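Local atomic coordinates of gamma-glutamylcyclotransferase (Homo sapiens, PDB entry 3CRY), a protein that catalyses the release of 5-oxoproline from gamma-glutamyl dipeptides, may contribute to glutathione homeostasis, and can trigger cytochrome c release from mitochondria. Residues S93-Q98 with Y105-V110; Q138-I143 with I163-Y168. The protein carries 1 engineered substitution. One frame throughout, in Å; residues are numbered along the deposited sequence.

Contact 1 of 2, residues S93-Q98 with Y105-V110; sequences SLDEQQ and YVVIEV. Engineered in segment 93-98: Q98 (natural residue Glu).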
loop_
_atom_site.group_PDB
_atom_site.type_symbol
_atom_site.label_atom_id
_atom_site.label_comp_id
_atom_site.label_asym_id
_atom_site.label_seq_id
_atom_site.Cartn_x
_atom_site.Cartn_y
_atom_site.Cartn_z
ATOM N N SER A 93 -0.711 -15.012 9.606
ATOM C CA SER A 93 -2.086 -15.479 9.430
ATOM C C SER A 93 -2.992 -14.395 8.840
ATOM O O SER A 93 -3.775 -14.656 7.925
ATOM C CB SER A 93 -2.644 -15.992 10.756
ATOM O OG SER A 93 -3.987 -16.403 10.591
ATOM N N LEU A 94 -2.880 -13.178 9.372
ATOM C CA LEU A 94 -3.710 -12.059 8.912
ATOM C C LEU A 94 -3.422 -11.749 7.445
ATOM O O LEU A 94 -4.343 -11.553 6.649
ATOM C CB LEU A 94 -3.473 -10.834 9.801
ATOM C CG LEU A 94 -4.452 -9.660 9.676
ATOM C CD1 LEU A 94 -5.927 -10.091 9.866
ATOM C CD2 LEU A 94 -4.054 -8.533 10.633
ATOM N N ASP A 95 -2.134 -11.747 7.082
ATOM C CA ASP A 95 -1.719 -11.591 5.687
ATOM C C ASP A 95 -2.363 -12.638 4.781
ATOM O O ASP A 95 -2.891 -12.305 3.714
ATOM C CB ASP A 95 -0.186 -11.660 5.550
ATOM C CG ASP A 95 0.537 -10.454 6.157
ATOM O OD1 ASP A 95 -0.105 -9.493 6.661
ATOM O OD2 ASP A 95 1.797 -10.477 6.123
ATOM N N GLU A 96 -2.314 -13.903 5.204
ATOM C CA GLU A 96 -2.886 -15.006 4.437
ATOM C C GLU A 96 -4.386 -14.821 4.225
ATOM O O GLU A 96 -4.918 -15.086 3.142
ATOM C CB GLU A 96 -2.590 -16.338 5.132
ATOM C CG GLU A 96 -1.420 -17.083 4.514
ATOM C CD GLU A 96 -1.830 -17.858 3.287
ATOM O OE1 GLU A 96 -2.928 -18.450 3.326
ATOM O OE2 GLU A 96 -1.080 -17.887 2.288
ATOM N N GLN A 97 -5.065 -14.355 5.265
ATOM C CA GLN A 97 -6.505 -14.092 5.183
ATOM C C GLN A 97 -6.875 -13.066 4.120
ATOM O O GLN A 97 -7.944 -13.153 3.502
ATOM C CB GLN A 97 -7.017 -13.626 6.534
ATOM C CG GLN A 97 -6.919 -14.709 7.614
ATOM C CD GLN A 97 -7.162 -14.167 8.991
ATOM O OE1 GLN A 97 -8.022 -13.309 9.182
ATOM N NE2 GLN A 97 -6.395 -14.647 9.965
ATOM N N GLN A 98 -5.983 -12.099 3.901
ATOM C CA GLN A 98 -6.228 -11.013 2.962
ATOM C C GLN A 98 -5.703 -11.327 1.553
ATOM O O GLN A 98 -5.733 -10.455 0.667
ATOM C CB GLN A 98 -5.592 -9.715 3.468
ATOM C CG GLN A 98 -6.081 -9.255 4.835
ATOM C CD GLN A 98 -7.523 -8.803 4.811
ATOM O OE1 GLN A 98 -7.999 -8.238 3.821
ATOM N NE2 GLN A 98 -8.226 -9.026 5.908
ATOM N N TYR A 105 -4.661 -7.976 -1.776
ATOM C CA TYR A 105 -4.361 -6.774 -1.003
ATOM C C TYR A 105 -2.857 -6.702 -0.792
ATOM O O TYR A 105 -2.156 -7.725 -0.840
ATOM C CB TYR A 105 -5.021 -6.841 0.379
ATOM C CG TYR A 105 -6.546 -6.680 0.401
ATOM C CD1 TYR A 105 -7.379 -7.778 0.201
ATOM C CD2 TYR A 105 -7.131 -5.446 0.640
ATOM C CE1 TYR A 105 -8.767 -7.650 0.256
ATOM C CE2 TYR A 105 -8.530 -5.290 0.692
ATOM C CZ TYR A 105 -9.335 -6.399 0.490
ATOM O OH TYR A 105 -10.691 -6.273 0.539
ATOM N N VAL A 106 -2.374 -5.483 -0.543
ATOM C CA VAL A 106 -1.007 -5.263 -0.089
ATOM C C VAL A 106 -1.051 -4.808 1.372
ATOM O O VAL A 106 -2.053 -4.177 1.810
ATOM C CB VAL A 106 -0.272 -4.238 -0.997
ATOM C CG1 VAL A 106 -0.826 -2.827 -0.772
ATOM C CG2 VAL A 106 1.242 -4.294 -0.746
ATOM N N VAL A 107 -0.013 -5.161 2.143
ATOM C CA VAL A 107 0.142 -4.656 3.508
ATOM C C VAL A 107 0.560 -3.194 3.487
ATOM O O VAL A 107 1.501 -2.835 2.771
ATOM C CB VAL A 107 1.224 -5.458 4.313
ATOM C CG1 VAL A 107 1.447 -4.831 5.678
ATOM C CG2 VAL A 107 0.856 -6.921 4.420
ATOM N N ILE A 108 -0.143 -2.362 4.249
ATOM C CA ILE A 108 0.241 -0.944 4.428
ATOM C C ILE A 108 0.501 -0.602 5.898
ATOM O O ILE A 108 0.117 -1.352 6.811
ATOM C CB ILE A 108 -0.837 0.023 3.872
ATOM C CG1 ILE A 108 -2.174 -0.114 4.628
ATOM C CG2 ILE A 108 -0.993 -0.152 2.345
ATOM C CD1 ILE A 108 -3.249 0.861 4.115
ATOM N N GLU A 109 1.138 0.547 6.132
ATOM C CA GLU A 109 1.209 1.133 7.469
ATOM C C GLU A 109 0.465 2.448 7.366
ATOM O O GLU A 109 0.637 3.186 6.386
ATOM C CB GLU A 109 2.671 1.405 7.886
ATOM C CG GLU A 109 2.836 1.962 9.308
ATOM C CD GLU A 109 4.284 2.296 9.608
ATOM O OE1 GLU A 109 5.082 1.358 9.770
ATOM O OE2 GLU A 109 4.608 3.495 9.624
ATOM N N VAL A 110 -0.410 2.714 8.326
ATOM C CA VAL A 110 -1.126 3.995 8.360
ATOM C C VAL A 110 -1.069 4.624 9.738
ATOM O O VAL A 110 -0.879 3.935 10.728
ATOM C CB VAL A 110 -2.612 3.864 7.920
ATOM C CG1 VAL A 110 -2.718 3.560 6.427
ATOM C CG2 VAL A 110 -3.335 2.828 8.762
#
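Q98 meets Y105 with two oxygens, one from its side chain and one from its backbone. Amide oxygen OE1 stands over one face of the Y105 ring, 3.6 Å above the plane and displaced toward the rim, with OE1 lying 3.7 Å from both Y105 CD1 and Y105 CE1. The amide is turned 79° from the ring, so an oxygen, not a flat amide face, does the touching. A bend at chi2 (-68°) folds the chain and brings OE1 there. Backbone Q98 O comes closer still, 3.2 Å from Y105 CD1. Position 98, engineered from glutamate, is that of the catalytic proton acceptor of this AIG2-like family enzyme; it directly follows helix 91-97, whose end faces strand 106-114 of the antiparallel sheet. The Y105 side chain lies close to those of Y22 and Y139, which probably bind the substrate. One turn back, D95 OD1 touches methyl V107 CG2 at 3.5 Å, the two side chains crossing nearly at right angles. Farther out, the D95 carboxylate is held by Y125 OH at OD1 and a salt bridge from R123 at OD2, while Y105 OH is hydrogen-bonded to A69 O.

Contact 2 of 2, residues Q138-I143 with I163-Y168; sequences QYKKII and IEPNDY. With ACT (acetate ion), chain C.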
loop_
_atom_site.group_PDB
_atom_site.type_symbol
_atom_site.label_atom_id
_atom_site.label_comp_id
_atom_site.label_asym_id
_atom_site.label_seq_id
_atom_site.Cartn_x
_atom_site.Cartn_y
_atom_site.Cartn_z
ATOM N N GLN A 138 -25.249 -8.842 2.000
ATOM C CA GLN A 138 -24.695 -9.530 3.168
ATOM C C GLN A 138 -23.414 -8.862 3.687
ATOM O O GLN A 138 -23.261 -8.620 4.902
ATOM C CB GLN A 138 -24.496 -11.012 2.851
ATOM C CG GLN A 138 -25.833 -11.733 2.459
ATOM C CD GLN A 138 -26.137 -11.669 0.947
ATOM O OE1 GLN A 138 -25.579 -10.851 0.232
ATOM N NE2 GLN A 138 -27.006 -12.575 0.461
ATOM N N TYR A 139 -22.528 -8.513 2.766
ATOM C CA TYR A 139 -21.281 -7.842 3.156
ATOM C C TYR A 139 -21.559 -6.457 3.733
ATOM O O TYR A 139 -21.016 -6.095 4.788
ATOM C CB TYR A 139 -20.362 -7.767 1.945
ATOM C CG TYR A 139 -18.954 -7.293 2.197
ATOM C CD1 TYR A 139 -18.068 -8.040 2.982
ATOM C CD2 TYR A 139 -18.486 -6.126 1.568
ATOM C CE1 TYR A 139 -16.745 -7.623 3.163
ATOM C CE2 TYR A 139 -17.177 -5.690 1.749
ATOM C CZ TYR A 139 -16.306 -6.461 2.550
ATOM O OH TYR A 139 -14.994 -6.053 2.738
ATOM N N LYS A 140 -22.428 -5.686 3.081
ATOM C CA LYS A 140 -22.850 -4.395 3.635
ATOM C C LYS A 140 -23.421 -4.552 5.053
ATOM O O LYS A 140 -23.092 -3.769 5.951
ATOM C CB LYS A 140 -23.857 -3.713 2.683
ATOM C CG LYS A 140 -24.374 -2.420 3.253
ATOM C CD LYS A 140 -25.417 -1.737 2.386
ATOM C CE LYS A 140 -25.979 -0.535 3.155
ATOM N NZ LYS A 140 -27.049 0.182 2.390
ATOM N N LYS A 141 -24.301 -5.537 5.244
ATOM C CA LYS A 141 -24.927 -5.752 6.538
ATOM C C LYS A 141 -23.881 -5.980 7.625
ATOM O O LYS A 141 -23.946 -5.368 8.693
ATOM C CB LYS A 141 -25.922 -6.909 6.472
ATOM C CG LYS A 141 -27.267 -6.508 5.871
ATOM C CD LYS A 141 -28.221 -7.699 5.768
ATOM C CE LYS A 141 -29.625 -7.261 5.379
ATOM N NZ LYS A 141 -29.753 -7.097 3.920
ATOM N N ILE A 142 -22.915 -6.849 7.343
ATOM C CA ILE A 142 -21.836 -7.134 8.319
ATOM C C ILE A 142 -21.047 -5.858 8.673
ATOM O O ILE A 142 -20.796 -5.573 9.847
ATOM C CB ILE A 142 -20.918 -8.262 7.814
ATOM C CG1 ILE A 142 -21.688 -9.587 7.723
ATOM C CG2 ILE A 142 -19.655 -8.403 8.683
ATOM C CD1 ILE A 142 -22.096 -10.202 9.038
ATOM N N ILE A 143 -20.705 -5.069 7.654
ATOM C CA ILE A 143 -20.010 -3.790 7.866
ATOM C C ILE A 143 -20.836 -2.844 8.733
ATOM O O ILE A 143 -20.319 -2.254 9.685
ATOM C CB ILE A 143 -19.627 -3.157 6.496
ATOM C CG1 ILE A 143 -18.450 -3.952 5.908
ATOM C CG2 ILE A 143 -19.242 -1.663 6.621
ATOM C CD1 ILE A 143 -18.112 -3.602 4.459
ATOM N N ILE A 163 -24.671 3.193 1.398
ATOM C CA ILE A 163 -24.009 2.472 0.290
ATOM C C ILE A 163 -25.029 1.673 -0.516
ATOM O O ILE A 163 -25.841 0.954 0.072
ATOM C CB ILE A 163 -22.925 1.518 0.834
ATOM C CG1 ILE A 163 -21.799 2.329 1.498
ATOM C CG2 ILE A 163 -22.367 0.624 -0.285
ATOM C CD1 ILE A 163 -20.796 1.472 2.262
ATOM N N GLU A 164 -24.989 1.778 -1.845
ATOM C CA GLU A 164 -25.923 1.003 -2.669
ATOM C C GLU A 164 -25.327 -0.392 -2.966
ATOM O O GLU A 164 -24.280 -0.488 -3.609
ATOM C CB GLU A 164 -26.262 1.755 -3.966
ATOM C CG GLU A 164 -27.106 3.032 -3.727
ATOM C CD GLU A 164 -28.631 2.764 -3.640
ATOM O OE1 GLU A 164 -29.052 1.619 -3.886
ATOM O OE2 GLU A 164 -29.424 3.709 -3.332
ATOM N N PRO A 165 -25.981 -1.467 -2.491
ATOM C CA PRO A 165 -25.424 -2.815 -2.702
ATOM C C PRO A 165 -25.760 -3.335 -4.094
ATOM O O PRO A 165 -26.558 -2.711 -4.835
ATOM C CB PRO A 165 -26.107 -3.658 -1.607
ATOM C CG PRO A 165 -27.463 -2.990 -1.446
ATOM C CD PRO A 165 -27.255 -1.510 -1.740
ATOM N N ASN A 166 -25.173 -4.464 -4.465
ATOM C CA ASN A 166 -25.635 -5.158 -5.651
ATOM C C ASN A 166 -26.945 -5.904 -5.353
ATOM O O ASN A 166 -27.512 -5.759 -4.277
ATOM C CB ASN A 166 -24.549 -6.070 -6.242
ATOM C CG ASN A 166 -24.241 -7.302 -5.387
ATOM O OD1 ASN A 166 -25.046 -7.770 -4.577
ATOM N ND2 ASN A 166 -23.062 -7.842 -5.592
ATOM N N ASP A 167 -27.412 -6.706 -6.298
ATOM C CA ASP A 167 -28.682 -7.424 -6.110
ATOM C C ASP A 167 -28.499 -8.921 -5.798
ATOM O O ASP A 167 -29.370 -9.758 -6.123
ATOM C CB ASP A 167 -29.596 -7.198 -7.337
ATOM C CG ASP A 167 -29.046 -7.854 -8.589
ATOM O OD1 ASP A 167 -27.872 -8.287 -8.561
ATOM O OD2 ASP A 167 -29.789 -7.950 -9.609
ATOM N N TYR A 168 -27.383 -9.285 -5.149
ATOM C CA TYR A 168 -27.173 -10.680 -4.758
ATOM C C TYR A 168 -28.135 -11.133 -3.658
ATOM O O TYR A 168 -28.059 -10.660 -2.520
ATOM C CB TYR A 168 -25.721 -10.952 -4.303
ATOM C CG TYR A 168 -25.477 -12.422 -4.067
ATOM C CD1 TYR A 168 -25.291 -13.300 -5.151
ATOM C CD2 TYR A 168 -25.449 -12.952 -2.769
ATOM C CE1 TYR A 168 -25.093 -14.669 -4.942
ATOM C CE2 TYR A 168 -25.242 -14.305 -2.551
ATOM C CZ TYR A 168 -25.068 -15.165 -3.630
ATOM O OH TYR A 168 -24.869 -16.509 -3.398
HETATM C C ACT C . -12.418 -7.493 4.424
HETATM O O ACT C . -13.593 -7.059 4.539
HETATM O OXT ACT C . -11.705 -7.432 5.465
HETATM C CH3 ACT C . -11.870 -8.051 3.132
#
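Beside the probable substrate pocket, helix 137-149 is joined to the loop 163-168 by K140 and Q138. K140 points at the loop with its chain extended, CG opposite the backbone N (chi1 177°), and delivers NZ to I163 O at 2.7 Å, in the carbonyl plane with a C=O...N angle of 150°. NZ also bonds to K161 O, so one ammonium group joins two carbonyls. A methionine in its place would probably leave I163 O and K161 O without their shared donor, so that the start of the loop is less firmly tied to the helix. At the other end, Q138 NE2 approaches the edge of Y168 at CD2, 3.6 Å away, amide and ring planes 51° apart. Within the loop, Y168 N donates to N166 OD1 at 2.8 Å, from well above the carbonyl plane, forming an Asx turn. Y139, which probably binds substrate, places OH 2.5 Å from acetate O, unusually short and of doubtful exact length, that oxygen lying at the ring edge, near its plane; S24 also binds this ion, probably from the crystallisation liquor. The arrangement is that of a helix-side lysine binding main-chain carbonyls where the chain leaves helix 154-161, next to the probable substrate site.

From the N terminus, strand 77-87 leads into helix 91-97, and contact 1 closes the short connection between that helix and strand 106-114, with six residues between the two segments. The chain then passes through strands 119-126 and 130-132 to helix 137-149, where contact 2 opens; it closes only after helix 154-161, across 19 intervening residues. The two contacts therefore follow in series, neither nested nor crossed. Contact 1 ties a helix to the five-strand sheet, which continues into the second subunit, whereas contact 2 ties a helix to the loop preceding helix 174-181. Their centres lie 23 Å apart, yet their nearest atoms come within about 5 Å, where the side chains of Y105 and Y139 approach each other beside the probable substrate site.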